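Local structure of SnoaL-like domain-containing protein (Burkholderia thailandensis E264, 3H3H) at residues E16-W21 against I91-A96; I5-A10 against T82-D87; L102-F107 against L117-G122. The protein is of unknown function but probably binds or transforms a small molecule in a cone-shaped pocket, as NTF2-like proteins of the SnoaL type do. All blocks are in the same frame, centred on the assembly; numbering follows the deposited sequence. Where two conformers were deposited one is given.

Contact 1. Residues E16-W21 against I91-A96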
ATOM      1  N   GLU B  16      16.751   5.753   1.792  1.00 13.71           N
ATOM      2  CA  GLU B  16      17.387   5.432   3.064  1.00 12.97           C
ATOM      3  C   GLU B  16      16.911   4.080   3.541  1.00 14.09           C
ATOM      4  O   GLU B  16      17.721   3.313   4.013  1.00 14.94           O
ATOM      5  CB  GLU B  16      17.123   6.496   4.130  1.00 15.10           C
ATOM      6  CG  GLU B  16      17.687   7.806   3.758  1.00 12.12           C
ATOM      7  CD  GLU B  16      17.396   8.914   4.778  1.00 18.18           C
ATOM      8  OE1 GLU B  16      16.585   8.749   5.699  1.00 20.78           O
ATOM      9  OE2 GLU B  16      17.948  10.000   4.616  1.00 18.84           O
ATOM     10  N   TRP B  17      15.612   3.777   3.401  1.00 10.98           N
ATOM     11  CA  TRP B  17      15.067   2.529   3.916  1.00 11.97           C
ATOM     12  C   TRP B  17      15.641   1.359   3.138  1.00 14.98           C
ATOM     13  O   TRP B  17      16.081   0.372   3.728  1.00 11.70           O
ATOM     14  CB  TRP B  17      13.521   2.520   3.783  1.00 13.46           C
ATOM     15  CG  TRP B  17      12.873   1.388   4.409  1.00 10.19           C
ATOM     16  CD1 TRP B  17      12.433   1.282   5.709  1.00 11.11           C
ATOM     17  CD2 TRP B  17      12.422   0.225   3.741  1.00 11.64           C
ATOM     18  NE1 TRP B  17      11.849   0.052   5.902  1.00 13.32           N
ATOM     19  CE2 TRP B  17      11.751  -0.580   4.693  1.00 13.17           C
ATOM     20  CE3 TRP B  17      12.541  -0.234   2.431  1.00 13.36           C
ATOM     21  CZ2 TRP B  17      11.230  -1.832   4.375  1.00 13.69           C
ATOM     22  CZ3 TRP B  17      11.963  -1.467   2.110  1.00 14.86           C
ATOM     23  CH2 TRP B  17      11.348  -2.256   3.072  1.00 14.39           C
ATOM     24  N   ILE B  18      15.657   1.447   1.806  1.00 14.67           N
ATOM     25  CA  ILE B  18      16.255   0.397   0.975  1.00 11.48           C
ATOM     26  C   ILE B  18      17.748   0.228   1.315  1.00 13.75           C
ATOM     27  O   ILE B  18      18.233  -0.881   1.503  1.00 13.37           O
ATOM     28  CB  ILE B  18      16.093   0.719  -0.502  1.00 11.75           C
ATOM     29  CG1 ILE B  18      14.637   0.616  -0.920  1.00 13.06           C
ATOM     30  CG2 ILE B  18      16.984  -0.197  -1.407  1.00 12.96           C
ATOM     31  CD1 ILE B  18      14.096  -0.792  -1.026  1.00 11.30           C
ATOM     32  N   ASP B  19      18.436   1.338   1.414  1.00 12.95           N
ATOM     33  CA  ASP B  19      19.877   1.278   1.694  1.00 15.62           C
ATOM     34  C   ASP B  19      20.123   0.697   3.066  1.00 12.45           C
ATOM     35  O   ASP B  19      21.112  -0.007   3.230  1.00 16.16           O
ATOM     36  CB  ASP B  19      20.510   2.645   1.587  1.00 15.57           C
ATOM     37  CG  ASP B  19      20.666   3.106   0.138  1.00 15.92           C
ATOM     38  OD1 ASP B  19      20.394   2.333  -0.797  1.00 20.82           O
ATOM     39  OD2 ASP B  19      21.048   4.258  -0.062  1.00 17.81           O
ATOM     40  N   ALA B  20      19.259   0.973   4.042  1.00 11.91           N
ATOM     41  CA  ALA B  20      19.482   0.485   5.407  1.00 13.63           C
ATOM     42  C   ALA B  20      19.332  -1.043   5.447  1.00 13.43           C
ATOM     43  O   ALA B  20      20.140  -1.755   6.062  1.00 11.32           O
ATOM     44  CB  ALA B  20      18.524   1.140   6.394  1.00 11.66           C
ATOM     45  N   TRP B  21      18.296  -1.550   4.798  1.00 12.66           N
ATOM     46  CA  TRP B  21      18.116  -2.973   4.653  1.00 11.17           C
ATOM     47  C   TRP B  21      19.295  -3.619   3.938  1.00 12.35           C
ATOM     48  O   TRP B  21      19.850  -4.619   4.396  1.00 13.40           O
ATOM     49  CB  TRP B  21      16.797  -3.277   3.928  1.00 10.73           C
ATOM     50  CG  TRP B  21      15.654  -3.235   4.929  1.00 10.59           C
ATOM     51  CD1 TRP B  21      14.795  -2.209   5.153  1.00 13.77           C
ATOM     52  CD2 TRP B  21      15.304  -4.272   5.843  1.00 12.14           C
ATOM     53  NE1 TRP B  21      13.924  -2.543   6.138  1.00 15.02           N
ATOM     54  CE2 TRP B  21      14.207  -3.806   6.572  1.00 14.91           C
ATOM     55  CE3 TRP B  21      15.797  -5.555   6.108  1.00 14.25           C
ATOM     56  CZ2 TRP B  21      13.629  -4.540   7.578  1.00 15.93           C
ATOM     57  CZ3 TRP B  21      15.183  -6.297   7.107  1.00 16.21           C
ATOM     58  CH2 TRP B  21      14.098  -5.785   7.805  1.00 14.93           C
ATOM     59  N   ILE B  91       6.397   1.645  -0.934  1.00 11.57           N
ATOM     60  CA  ILE B  91       7.629   1.266  -1.593  1.00 10.57           C
ATOM     61  C   ILE B  91       7.400  -0.063  -2.273  1.00 11.40           C
ATOM     62  O   ILE B  91       7.097  -1.040  -1.623  1.00 12.10           O
ATOM     63  CB  ILE B  91       8.819   1.154  -0.626  1.00 13.33           C
ATOM     64  CG1 ILE B  91       9.037   2.495   0.129  1.00 11.13           C
ATOM     65  CG2 ILE B  91      10.139   0.753  -1.406  1.00 14.24           C
ATOM     66  CD1 ILE B  91      10.287   2.456   1.093  1.00 11.72           C
ATOM     67  N   HIS B  92       7.639  -0.094  -3.583  1.00 12.51           N
ATOM     68  CA  HIS B  92       7.493  -1.296  -4.388  1.00 12.60           C
ATOM     69  C   HIS B  92       8.918  -1.728  -4.641  1.00 15.07           C
ATOM     70  O   HIS B  92       9.752  -0.951  -5.114  1.00 11.03           O
ATOM     71  CB  HIS B  92       6.707  -0.934  -5.647  1.00 14.42           C
ATOM     72  CG  HIS B  92       6.513  -2.054  -6.603  1.00 16.29           C
ATOM     73  ND1 HIS B  92       6.147  -3.322  -6.206  1.00 11.93           N
ATOM     74  CD2 HIS B  92       6.614  -2.083  -7.952  1.00 13.46           C
ATOM     75  CE1 HIS B  92       6.042  -4.092  -7.279  1.00 16.55           C
ATOM     76  NE2 HIS B  92       6.284  -3.360  -8.353  1.00 15.79           N
ATOM     77  N   TYR B  93       9.196  -2.978  -4.321  1.00 11.66           N
ATOM     78  CA  TYR B  93      10.552  -3.469  -4.439  1.00 14.28           C
ATOM     79  C   TYR B  93      10.557  -4.953  -4.631  1.00 13.31           C
ATOM     80  O   TYR B  93       9.517  -5.614  -4.536  1.00 14.02           O
ATOM     81  CB  TYR B  93      11.340  -3.094  -3.183  1.00 14.40           C
ATOM     82  CG  TYR B  93      10.897  -3.746  -1.893  1.00 13.53           C
ATOM     83  CD1 TYR B  93       9.906  -3.202  -1.113  1.00 14.99           C
ATOM     84  CD2 TYR B  93      11.555  -4.876  -1.379  1.00 11.24           C
ATOM     85  CE1 TYR B  93       9.572  -3.772   0.079  1.00 13.42           C
ATOM     86  CE2 TYR B  93      11.212  -5.432  -0.194  1.00 12.89           C
ATOM     87  CZ  TYR B  93      10.237  -4.875   0.558  1.00 13.86           C
ATOM     88  OH  TYR B  93       9.900  -5.453   1.778  1.00 14.56           O
ATOM     89  N   ARG B  94      11.697  -5.451  -5.079  1.00 12.36           N
ATOM     90  CA  ARG B  94      11.910  -6.864  -5.192  1.00 12.30           C
ATOM     91  C   ARG B  94      12.667  -7.363  -3.988  1.00 19.00           C
ATOM     92  O   ARG B  94      13.749  -6.855  -3.686  1.00 18.78           O
ATOM     93  CB  ARG B  94      12.666  -7.142  -6.481  1.00 13.39           C
ATOM     94  CG  ARG B  94      12.910  -8.621  -6.715  1.00 19.64           C
ATOM     95  CD  ARG B  94      13.440  -8.766  -8.141  1.00 24.85           C
ATOM     96  NE  ARG B  94      13.627 -10.160  -8.515  1.00 26.33           N
ATOM     97  CZ  ARG B  94      14.728 -10.852  -8.310  1.00 25.49           C
ATOM     98  NH1 ARG B  94      15.790 -10.306  -7.735  1.00 31.94           N
ATOM     99  NH2 ARG B  94      14.768 -12.118  -8.705  1.00 35.18           N
ATOM    100  N   GLY B  95      12.045  -8.321  -3.293  1.00 22.04           N
ATOM    101  CA  GLY B  95      12.495  -8.842  -2.007  1.00 23.79           C
ATOM    102  C   GLY B  95      13.748  -9.671  -2.086  1.00 22.32           C
ATOM    103  O   GLY B  95      14.302  -9.956  -3.163  1.00 20.47           O
ATOM    104  N   ALA B  96      14.215 -10.013  -0.885  1.00 24.90           N
ATOM    105  CA  ALA B  96      15.467 -10.763  -0.686  1.00 24.86           C
ATOM    106  C   ALA B  96      15.510 -12.063  -1.499  1.00 25.17           C
ATOM    107  O   ALA B  96      16.597 -12.471  -1.909  1.00 24.65           O
ATOM    108  CB  ALA B  96      15.661 -11.059   0.751  1.00 22.63           C
TER
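Trp17 reaches across from helix 7-22 to Ile91 and Tyr93 on strand 88-94, meeting them with successive atoms of its ring. With CG turned away from the backbone N (chi1 -173°), CB carries the indole toward the sheet. Near the root of the benzo ring, CD2 lies 4.1 Å from the Ile91 CD1 methyl, and CE3 comes closer, at 3.8 Å from the same methyl. Farther out, CZ3 sits over one face of the Tyr93 ring, 3.9 Å from Tyr93 CE1, offset toward the rim. At the tip, CH2 approaches Tyr93 OH to 3.7 Å. The pair is an offset edge-to-face stack, the edge of the indole directed at the phenol face, with planes at 65°. This is helix-on-sheet packing inside the alpha+beta cone of the SnoaL-like, NTF2-clan fold, where the N-terminal helix lies against the curved sheet. On the pyrrole side, Trp17 NE1 hydrogen-bonds to Tyr33 OH. Trp21 CD1 covers one face of the indole. Ile18 adds a second point of support, its CD1 reaching Tyr93 CB at 4.2 Å and Ile91 CG2 at 4.3 Å. The phenol hydroxyl of Tyr93 is hydrogen-bonded to Glu103 OE2, and an unidentified bound ligand lies about 3 Å, nearest atoms, from this tyrosine's side chain.

Contact 2. Residues I5-A10 against T82-D87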
ATOM      1  N   ILE B   5       2.152  13.931   2.240  1.00 25.19           N
ATOM      2  CA  ILE B   5       3.520  13.438   2.126  1.00 22.61           C
ATOM      3  C   ILE B   5       4.110  13.961   0.858  1.00 21.13           C
ATOM      4  O   ILE B   5       3.532  13.808  -0.198  1.00 22.75           O
ATOM      5  CB  ILE B   5       3.521  11.891   2.030  1.00 21.17           C
ATOM      6  CG1 ILE B   5       3.112  11.319   3.382  1.00 26.61           C
ATOM      7  CG2 ILE B   5       4.884  11.411   1.550  1.00 23.13           C
ATOM      8  CD1 ILE B   5       4.079  11.661   4.467  1.00 29.88           C
ATOM      9  N   THR B   6       5.263  14.608   0.943  1.00 21.10           N
ATOM     10  CA  THR B   6       5.861  15.182  -0.232  1.00 22.70           C
ATOM     11  C   THR B   6       6.656  14.161  -1.013  1.00 23.31           C
ATOM     12  O   THR B   6       7.068  13.126  -0.469  1.00 21.53           O
ATOM     13  CB  THR B   6       6.761  16.371   0.183  1.00 23.69           C
ATOM     14  OG1 THR B   6       7.721  15.910   1.145  1.00 24.98           O
ATOM     15  CG2 THR B   6       5.925  17.476   0.819  1.00 24.63           C
ATOM     16  N   GLN B   7       6.880  14.407  -2.297  0.50 25.45           N
ATOM     17  CA  GLN B   7       7.676  13.454  -3.060  0.50 26.87           C
ATOM     18  C   GLN B   7       9.149  13.579  -2.607  0.50 26.98           C
ATOM     19  O   GLN B   7       9.865  12.581  -2.597  0.50 29.49           O
ATOM     20  CB  GLN B   7       7.516  13.630  -4.565  0.50 29.22           C
ATOM     21  CG  GLN B   7       7.333  12.283  -5.302  0.50 26.29           C
ATOM     22  CD  GLN B   7       5.926  11.711  -5.177  0.50 34.34           C
ATOM     23  OE1 GLN B   7       4.965  12.438  -4.923  0.50 42.45           O
ATOM     24  NE2 GLN B   7       5.794  10.400  -5.389  0.50 34.42           N
ATOM     25  N   ALA B   8       9.583  14.774  -2.195  1.00 25.01           N
ATOM     26  CA  ALA B   8      10.928  14.923  -1.614  1.00 25.33           C
ATOM     27  C   ALA B   8      11.107  13.819  -0.546  1.00 23.77           C
ATOM     28  O   ALA B   8      12.054  12.994  -0.577  1.00 20.77           O
ATOM     29  CB  ALA B   8      11.116  16.299  -0.977  1.00 25.44           C
ATOM     30  N   PHE B   9      10.183  13.862   0.403  1.00 21.16           N
ATOM     31  CA  PHE B   9      10.216  12.974   1.525  1.00 21.26           C
ATOM     32  C   PHE B   9      10.087  11.506   1.077  1.00 18.93           C
ATOM     33  O   PHE B   9      10.845  10.645   1.508  1.00 17.29           O
ATOM     34  CB  PHE B   9       9.129  13.376   2.532  1.00 21.23           C
ATOM     35  CG  PHE B   9       9.167  12.570   3.752  1.00 19.18           C
ATOM     36  CD1 PHE B   9      10.071  12.858   4.752  1.00 23.91           C
ATOM     37  CD2 PHE B   9       8.372  11.453   3.869  1.00 21.96           C
ATOM     38  CE1 PHE B   9      10.143  12.073   5.863  1.00 27.06           C
ATOM     39  CE2 PHE B   9       8.447  10.663   4.961  1.00 21.41           C
ATOM     40  CZ  PHE B   9       9.317  10.958   5.969  1.00 26.74           C
ATOM     41  N   ALA B  10       9.167  11.214   0.176  1.00 15.63           N
ATOM     42  CA  ALA B  10       8.903   9.825  -0.163  1.00 16.63           C
ATOM     43  C   ALA B  10      10.131   9.137  -0.775  1.00 15.53           C
ATOM     44  O   ALA B  10      10.461   7.989  -0.495  1.00 13.95           O
ATOM     45  CB  ALA B  10       7.700   9.769  -1.117  1.00 15.97           C
ATOM     46  N   THR B  82       8.330   4.295  -5.830  1.00 12.02           N
ATOM     47  CA  THR B  82       7.730   4.782  -4.614  1.00 12.77           C
ATOM     48  C   THR B  82       6.531   5.638  -4.984  1.00 12.38           C
ATOM     49  O   THR B  82       6.621   6.464  -5.913  1.00 14.81           O
ATOM     50  CB  THR B  82       8.697   5.633  -3.809  1.00 17.47           C
ATOM     51  OG1 THR B  82       9.626   4.771  -3.164  1.00 20.37           O
ATOM     52  CG2 THR B  82       7.956   6.342  -2.712  1.00 22.36           C
ATOM     53  N   LEU B  83       5.450   5.465  -4.253  1.00 11.66           N
ATOM     54  CA  LEU B  83       4.224   6.217  -4.542  1.00 11.60           C
ATOM     55  C   LEU B  83       3.770   6.850  -3.246  1.00 12.20           C
ATOM     56  O   LEU B  83       3.921   6.266  -2.183  1.00 15.03           O
ATOM     57  CB  LEU B  83       3.168   5.310  -5.083  1.00 13.06           C
ATOM     58  CG  LEU B  83       3.657   4.556  -6.331  1.00 15.41           C
ATOM     59  CD1 LEU B  83       4.179   3.151  -5.935  1.00 13.43           C
ATOM     60  CD2 LEU B  83       2.514   4.455  -7.327  1.00 14.32           C
ATOM     61  N   ALA B  84       3.295   8.071  -3.336  1.00  9.24           N
ATOM     62  CA  ALA B  84       2.926   8.833  -2.132  1.00 11.53           C
ATOM     63  C   ALA B  84       1.426   8.936  -1.989  1.00 10.96           C
ATOM     64  O   ALA B  84       0.721   9.226  -2.932  1.00  9.57           O
ATOM     65  CB  ALA B  84       3.548  10.254  -2.210  1.00 12.02           C
ATOM     66  N   GLY B  85       0.963   8.770  -0.749  1.00 13.36           N
ATOM     67  CA  GLY B  85      -0.431   8.968  -0.412  1.00 12.29           C
ATOM     68  C   GLY B  85      -0.640  10.151   0.511  1.00 15.74           C
ATOM     69  O   GLY B  85       0.008  11.175   0.389  1.00 19.19           O
ATOM     70  N   VAL B  86      -1.621  10.070   1.394  1.00 14.28           N
ATOM     71  CA  VAL B  86      -1.898  11.225   2.272  1.00 14.62           C
ATOM     72  C   VAL B  86      -0.886  11.290   3.391  1.00 15.48           C
ATOM     73  O   VAL B  86      -0.122  12.253   3.547  1.00 17.80           O
ATOM     74  CB  VAL B  86      -3.341  11.116   2.808  1.00 15.54           C
ATOM     75  CG1 VAL B  86      -3.664  12.199   3.898  1.00 14.80           C
ATOM     76  CG2 VAL B  86      -4.293  11.200   1.640  1.00 14.04           C
ATOM     77  N   ASP B  87      -0.845  10.215   4.163  1.00 13.04           N
ATOM     78  CA  ASP B  87       0.095  10.146   5.281  1.00 17.69           C
ATOM     79  C   ASP B  87       0.968   8.916   5.124  1.00 17.32           C
ATOM     80  O   ASP B  87       1.678   8.524   6.073  1.00 19.03           O
ATOM     81  CB  ASP B  87      -0.652  10.088   6.609  1.00 19.75           C
ATOM     82  CG  ASP B  87      -1.338   8.736   6.879  1.00 30.37           C
ATOM     83  OD1 ASP B  87      -1.369   7.815   6.021  1.00 39.92           O
ATOM     84  OD2 ASP B  87      -1.847   8.603   8.009  1.00 44.82           O
TER
HETATM   85  O   HOH W   1       0.950  12.734  -1.320  1.00 32.51           O
HETATM   86  O   HOH W   2       7.361   8.933  -7.076  1.00 28.54           O
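Ile5 N donates to Val86 O in a nearly straight hydrogen bond of 3.1 Å (167° at the hydrogen), the donor standing 30° out of the carbonyl plane. This bond ties the residues leading into helix 7-22 to the turn that follows strand 78-84. The isoleucine side chain then lies along the turn. Its CG1, placed beside the backbone N by a chi1 of -70°, comes within 3.7 Å of Asp87 C, and CG2 faces the Ala84 methyl. A water also lies between Ile5 O and Gly85 O, although its approach to the glycine is too short to be reliable.

Helix 7-22 starts at Thr6, the N-cap residue, whose OG1 accepts from Phe9 N at 3.3 Å. In one of its two modelled conformers, Gln7 lays its amide against the Ala84 methyl, OE1 standing 3.8 Å from Ala84 CB. One turn on from the cap, Ala10 CB meets Thr82 CG2 at 3.8 Å and Ala84 CB at 4.3 Å, on an outer strand of the sheet within this chain. The other branch of Thr82 is polar: OG1 is hydrogen-bonded to Ser14 OG and Trp79 NE1. The second subunit borders the contact as well; it shares backbone hydrogen bonds with Ala84 and packs Ala101 against Leu83 and Pro51 against Val86. The lead-in to the helix thus appears to be held mainly through main-chain polarity, and its first turn mainly by packing against small side chains.

Contact 3. Residues L102-F107 against L117-G122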
ATOM      1  N   LEU B 102       5.438  -4.873  -1.886  1.00 12.55           N
ATOM      2  CA  LEU B 102       4.830  -3.556  -1.835  1.00 12.30           C
ATOM      3  C   LEU B 102       4.488  -3.294  -0.369  1.00 13.03           C
ATOM      4  O   LEU B 102       3.604  -3.899   0.243  1.00 12.86           O
ATOM      5  CB  LEU B 102       3.585  -3.471  -2.691  1.00 13.02           C
ATOM      6  CG  LEU B 102       2.881  -2.131  -2.807  1.00 13.46           C
ATOM      7  CD1 LEU B 102       2.372  -1.478  -1.517  1.00 12.09           C
ATOM      8  CD2 LEU B 102       3.839  -1.108  -3.504  1.00 16.71           C
ATOM      9  N   GLU B 103       5.268  -2.381   0.234  1.00 12.55           N
ATOM     10  CA  GLU B 103       5.177  -2.083   1.629  1.00 11.85           C
ATOM     11  C   GLU B 103       4.656  -0.682   1.785  1.00 11.30           C
ATOM     12  O   GLU B 103       5.194   0.254   1.220  1.00 12.48           O
ATOM     13  CB  GLU B 103       6.566  -2.287   2.291  1.00 15.50           C
ATOM     14  CG  GLU B 103       6.548  -2.604   3.737  1.00 18.28           C
ATOM     15  CD  GLU B 103       7.624  -3.608   4.115  1.00 15.65           C
ATOM     16  OE1 GLU B 103       8.206  -3.468   5.201  1.00 21.39           O
ATOM     17  OE2 GLU B 103       7.994  -4.481   3.301  1.00 19.63           O
ATOM     18  N   VAL B 104       3.618  -0.536   2.603  1.00 10.88           N
ATOM     19  CA  VAL B 104       2.991   0.738   2.829  1.00 12.70           C
ATOM     20  C   VAL B 104       3.407   1.208   4.221  1.00 14.74           C
ATOM     21  O   VAL B 104       3.277   0.448   5.221  1.00 13.04           O
ATOM     22  CB  VAL B 104       1.489   0.614   2.781  1.00 14.41           C
ATOM     23  CG1 VAL B 104       0.873   1.967   3.059  1.00 14.72           C
ATOM     24  CG2 VAL B 104       1.029   0.107   1.356  1.00 17.26           C
ATOM     25  N   PHE B 105       3.859   2.472   4.279  1.00 13.53           N
ATOM     26  CA  PHE B 105       4.326   3.050   5.511  1.00 13.68           C
ATOM     27  C   PHE B 105       3.533   4.272   5.845  1.00 10.68           C
ATOM     28  O   PHE B 105       3.484   5.243   5.067  1.00 13.32           O
ATOM     29  CB  PHE B 105       5.773   3.476   5.365  1.00 13.54           C
ATOM     30  CG  PHE B 105       6.702   2.384   4.897  1.00 13.94           C
ATOM     31  CD1 PHE B 105       6.902   2.115   3.540  1.00 12.83           C
ATOM     32  CD2 PHE B 105       7.435   1.639   5.807  1.00 14.15           C
ATOM     33  CE1 PHE B 105       7.747   1.122   3.143  1.00 12.37           C
ATOM     34  CE2 PHE B 105       8.309   0.630   5.393  1.00 13.87           C
ATOM     35  CZ  PHE B 105       8.470   0.366   4.072  1.00 13.86           C
ATOM     36  N   HIS B 106       2.895   4.255   6.998  1.00 10.84           N
ATOM     37  CA  HIS B 106       2.162   5.382   7.498  1.00 11.05           C
ATOM     38  C   HIS B 106       3.015   6.131   8.483  1.00 12.96           C
ATOM     39  O   HIS B 106       3.678   5.539   9.331  1.00 14.98           O
ATOM     40  CB  HIS B 106       0.914   4.960   8.199  1.00 13.20           C
ATOM     41  CG  HIS B 106      -0.073   4.325   7.294  1.00 14.16           C
ATOM     42  ND1 HIS B 106      -1.090   5.031   6.681  1.00 18.28           N
ATOM     43  CD2 HIS B 106      -0.163   3.045   6.854  1.00 16.32           C
ATOM     44  CE1 HIS B 106      -1.779   4.202   5.917  1.00 22.19           C
ATOM     45  NE2 HIS B 106      -1.250   2.991   6.010  1.00 17.48           N
ATOM     46  N   PHE B 107       2.996   7.453   8.354  1.00 13.24           N
ATOM     47  CA  PHE B 107       3.886   8.285   9.178  1.00 14.01           C
ATOM     48  C   PHE B 107       3.134   9.050  10.237  1.00 15.55           C
ATOM     49  O   PHE B 107       1.988   9.427  10.021  1.00 16.20           O
ATOM     50  CB  PHE B 107       4.654   9.280   8.334  1.00 10.68           C
ATOM     51  CG  PHE B 107       5.642   8.623   7.455  1.00 12.23           C
ATOM     52  CD1 PHE B 107       5.229   8.031   6.243  1.00 13.29           C
ATOM     53  CD2 PHE B 107       6.937   8.451   7.893  1.00 12.90           C
ATOM     54  CE1 PHE B 107       6.164   7.347   5.471  1.00 14.36           C
ATOM     55  CE2 PHE B 107       7.852   7.761   7.117  1.00 17.97           C
ATOM     56  CZ  PHE B 107       7.452   7.218   5.942  1.00 14.47           C
ATOM     57  N   LEU B 117       2.643  -2.036   6.465  1.00 12.01           N
ATOM     58  CA  LEU B 117       1.926  -3.255   6.025  1.00 12.21           C
ATOM     59  C   LEU B 117       2.657  -3.763   4.787  1.00 13.31           C
ATOM     60  O   LEU B 117       2.855  -3.032   3.834  1.00 13.29           O
ATOM     61  CB  LEU B 117       0.504  -2.930   5.611  1.00 13.44           C
ATOM     62  CG  LEU B 117      -0.386  -2.206   6.579  1.00 23.06           C
ATOM     63  CD1 LEU B 117      -0.061  -0.686   6.579  1.00 20.14           C
ATOM     64  CD2 LEU B 117      -1.842  -2.476   6.129  1.00 27.04           C
ATOM     65  N   ALA B 118       3.037  -5.039   4.816  1.00 10.60           N
ATOM     66  CA  ALA B 118       3.747  -5.675   3.749  1.00 12.95           C
ATOM     67  C   ALA B 118       2.747  -6.426   2.845  1.00 12.44           C
ATOM     68  O   ALA B 118       1.747  -6.997   3.324  1.00 14.21           O
ATOM     69  CB  ALA B 118       4.769  -6.620   4.313  1.00 13.77           C
ATOM     70  N   HIS B 119       3.067  -6.484   1.556  1.00 11.91           N
ATOM     71  CA  HIS B 119       2.285  -7.184   0.569  1.00 11.15           C
ATOM     72  C   HIS B 119       3.260  -7.840  -0.357  1.00 12.69           C
ATOM     73  O   HIS B 119       4.309  -7.260  -0.676  1.00 11.38           O
ATOM     74  CB  HIS B 119       1.451  -6.240  -0.285  1.00 11.52           C
ATOM     75  CG  HIS B 119       0.537  -5.343   0.479  1.00 10.76           C
ATOM     76  ND1 HIS B 119       0.989  -4.235   1.171  1.00 12.57           N
ATOM     77  CD2 HIS B 119      -0.815  -5.352   0.598  1.00 14.43           C
ATOM     78  CE1 HIS B 119      -0.053  -3.679   1.790  1.00 16.30           C
ATOM     79  NE2 HIS B 119      -1.164  -4.304   1.408  1.00 13.44           N
ATOM     80  N   TYR B 120       2.932  -9.051  -0.817  1.00 10.19           N
ATOM     81  CA  TYR B 120       3.810  -9.782  -1.733  1.00  9.82           C
ATOM     82  C   TYR B 120       3.093 -10.483  -2.850  1.00 12.97           C
ATOM     83  O   TYR B 120       1.890 -10.754  -2.772  1.00 11.37           O
ATOM     84  CB  TYR B 120       4.520 -10.881  -0.914  1.00 13.08           C
ATOM     85  CG  TYR B 120       5.404 -10.353   0.150  1.00 11.02           C
ATOM     86  CD1 TYR B 120       6.652  -9.835  -0.188  1.00 14.51           C
ATOM     87  CD2 TYR B 120       5.032 -10.332   1.480  1.00 12.44           C
ATOM     88  CE1 TYR B 120       7.458  -9.336   0.723  1.00 18.45           C
ATOM     89  CE2 TYR B 120       5.885  -9.808   2.430  1.00 14.13           C
ATOM     90  CZ  TYR B 120       7.083  -9.338   2.033  1.00 18.32           C
ATOM     91  OH  TYR B 120       7.924  -8.815   2.949  1.00 17.46           O
ATOM     92  N   ALA B 121       3.859 -10.777  -3.912  1.00 15.87           N
ATOM     93  CA  ALA B 121       3.438 -11.677  -4.968  1.00 20.29           C
ATOM     94  C   ALA B 121       4.665 -12.427  -5.519  1.00 21.43           C
ATOM     95  O   ALA B 121       5.840 -12.045  -5.289  1.00 24.73           O
ATOM     96  CB  ALA B 121       2.796 -10.904  -6.045  1.00 18.28           C
ATOM     97  N   GLY B 122       4.390 -13.489  -6.249  1.00 25.69           N
ATOM     98  CA  GLY B 122       5.390 -14.168  -7.045  1.00 27.72           C
ATOM     99  C   GLY B 122       6.074 -15.196  -6.207  1.00 32.31           C
ATOM    100  O   GLY B 122       7.163 -15.679  -6.583  1.00 35.63           O
ATOM    101  OXT GLY B 122       5.528 -15.554  -5.150  1.00 34.22           O
TER
HETATM  102  O   HOH W   3       6.163  -5.689   1.419  1.00 18.29           O
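His119 ND1 donates to Leu102 O at 2.8 Å, the acceptor lying close to the imidazole plane, while Leu102 N donates to His119 O at 2.9 Å. These two bonds link strands 100-107 and 113-121 of an antiparallel hairpin in the middle of the NTF2-like sheet. Val104 and Leu117 form a hydrogen-bonded pair through both main chains, Val104 N to Leu117 O at 2.9 Å and Leu117 N to Val104 O at 2.8 Å. The other imidazole nitrogen of His119, NE2, binds Ser88 OG of the second subunit, so the ring is gripped at both nitrogens and its rotation is probably fixed.

On the opposite face, Glu103 OE2, which has Tyr93 as a second partner, accepts from a water at 2.9 Å, and this water in turn accepts from His119 N. The Glu103 chain, bent at chi2 (143°), passes over Ala118, with OE2 4.0 Å from Ala118 CB. Beside the histidine, Val104 CG2 packs 4.0 Å from His119 CE1. Farther along, His106, whose ND1 is hydrogen-bonded to Asp87 OD1, presents its ring edge to Leu117, with CD2 3.7 Å from Leu117 CD1.

In the fold
The three contacts meet on one curved sheet. Contacts 1 and 2 lie about 16 Å apart between centres and place two parts of helix 7-22 on neighbouring strands, touching where Ile91 CG1 lies 4.0 Å from Thr82 OG1. Contact 3, centred about 11 Å from contact 1, supplies Phe105, whose CZ packs 3.5 Å from Trp17 CE2. The centres of contacts 2 and 3 are about 14 Å apart, and Asp87 O and Phe107 N, 2.8 Å apart, probably hydrogen-bond. Tyr93 and Tyr120, of contacts 1 and 3, border the unidentified ligand, probably from the crystallisation liquor, which may mark a pocket; Tyr120 OH is hydrogen-bonded to it. The second subunit borders all three contacts.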